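Local coordinates for protein thiosulfate sulfurtransferase (Pseudomonas aeruginosa, PDB 1YT8) that probably transfers sulfur from thiosulfate to cyanide, using a chain built of four rhodanese-like domains, at residues Phe398-Ser401 with Ala402-Ala405. Sequence-based numbering, arbitrary orientation.
Sequences FTAS and ANYA
Thr399 OG1 accepts a hydrogen bond from Asn403 ND2 over 3.1 Å, joining the loop that leaves strand 393-397 to helix 401-406. The bond is bent, 147° at the hydrogen, and meets the asparagine amide 19° out of its plane. With OG1 anti to the backbone N (chi1 -168°), the hydroxyl reaches the amide while CG2 lies 3.7 Å from Tyr404 N. Threonine thus supplies both an acceptor and a methyl. The small methyl of Ala400 packs against the same amide, CB 3.5 Å from Asn403 ND2. As N-cap, Ala400 begins the helical bonding: its O takes Tyr404 N at 2.9 Å and, weakly, Asn403 N, and Ser401 O then accepts Ala405 N.

The tight side holds the buried Ser401 and Tyr404, where Ser401 O lies 3.5 Å from Tyr404 CB, at the ring's edge near its plane. The serine hydroxyl hydrogen-bonds to Asp488 OD1 rather than to the helix start, and the tyrosine ring leads away from the loop, stacks with His408 and sends OH to Ala412 O and Leu481 N. Ala402 and Asn403 form the looser, solvent-exposed side, where alanine, a good helix former, costs little and the polar amide can meet water. The chemistry implies a strand-to-helix junction of the rhodanese-like fold fastened twice, by main-chain helical bonds and by one bent side-chain bond on the more open side, which water could perhaps compete for.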
loop_
_atom_site.group_PDB
_atom_site.type_symbol
_atom_site.label_atom_id
_atom_site.label_comp_id
_atom_site.label_asym_id
_atom_site.label_seq_id
_atom_site.Cartn_x
_atom_site.Cartn_y
_atom_site.Cartn_z
ATOM N N PHE A 398 -8.939 12.979 -14.610
ATOM C CA PHE A 398 -8.483 11.620 -14.323
ATOM C C PHE A 398 -7.993 11.385 -12.894
ATOM O O PHE A 398 -7.603 10.263 -12.549
ATOM C CB PHE A 398 -7.372 11.241 -15.307
ATOM C CG PHE A 398 -7.853 11.058 -16.718
ATOM C CD1 PHE A 398 -8.185 9.795 -17.195
ATOM C CD2 PHE A 398 -8.016 12.155 -17.556
ATOM C CE1 PHE A 398 -8.675 9.625 -18.489
ATOM C CE2 PHE A 398 -8.509 11.996 -18.853
ATOM C CZ PHE A 398 -8.838 10.730 -19.318
ATOM N N THR A 399 -7.995 12.424 -12.063
ATOM C CA THR A 399 -7.542 12.260 -10.682
ATOM C C THR A 399 -8.496 11.307 -9.954
ATOM O O THR A 399 -9.576 11.006 -10.455
ATOM C CB THR A 399 -7.497 13.613 -9.935
ATOM O OG1 THR A 399 -6.783 13.456 -8.701
ATOM C CG2 THR A 399 -8.902 14.106 -9.633
ATOM N N ALA A 400 -8.100 10.833 -8.777
ATOM C CA ALA A 400 -8.948 9.919 -8.013
ATOM C C ALA A 400 -10.283 10.591 -7.708
ATOM O O ALA A 400 -10.330 11.798 -7.449
ATOM C CB ALA A 400 -8.251 9.516 -6.717
ATOM N N SER A 401 -11.365 9.814 -7.736
ATOM C CA SER A 401 -12.693 10.365 -7.483
ATOM C C SER A 401 -12.756 11.131 -6.167
ATOM O O SER A 401 -13.460 12.140 -6.066
ATOM C CB SER A 401 -13.763 9.260 -7.503
ATOM O OG SER A 401 -13.624 8.361 -6.418
ATOM N N ALA A 402 -12.023 10.663 -5.159
ATOM C CA ALA A 402 -12.013 11.343 -3.866
ATOM C C ALA A 402 -11.422 12.749 -4.015
ATOM O O ALA A 402 -11.924 13.703 -3.417
ATOM C CB ALA A 402 -11.208 10.536 -2.844
ATOM N N ASN A 403 -10.363 12.870 -4.812
ATOM C CA ASN A 403 -9.721 14.166 -5.042
ATOM C C ASN A 403 -10.649 15.079 -5.830
ATOM O O ASN A 403 -10.750 16.273 -5.550
ATOM C CB ASN A 403 -8.411 14.003 -5.819
ATOM C CG ASN A 403 -7.373 13.206 -5.057
ATOM O OD1 ASN A 403 -7.265 13.314 -3.836
ATOM N ND2 ASN A 403 -6.588 12.412 -5.780
ATOM N N TYR A 404 -11.317 14.507 -6.826
ATOM C CA TYR A 404 -12.247 15.256 -7.660
ATOM C C TYR A 404 -13.341 15.900 -6.804
ATOM O O TYR A 404 -13.622 17.089 -6.936
ATOM C CB TYR A 404 -12.877 14.322 -8.697
ATOM C CG TYR A 404 -13.982 14.955 -9.507
ATOM C CD1 TYR A 404 -13.699 15.769 -10.607
ATOM C CD2 TYR A 404 -15.317 14.751 -9.167
ATOM C CE1 TYR A 404 -14.730 16.361 -11.352
ATOM C CE2 TYR A 404 -16.351 15.339 -9.898
ATOM C CZ TYR A 404 -16.051 16.138 -10.985
ATOM O OH TYR A 404 -17.079 16.704 -11.702
ATOM N N ALA A 405 -13.949 15.108 -5.925
ATOM C CA ALA A 405 -15.014 15.587 -5.049
ATOM C C ALA A 405 -14.549 16.717 -4.141
ATOM O O ALA A 405 -15.343 17.563 -3.728
ATOM C CB ALA A 405 -15.553 14.431 -4.203
#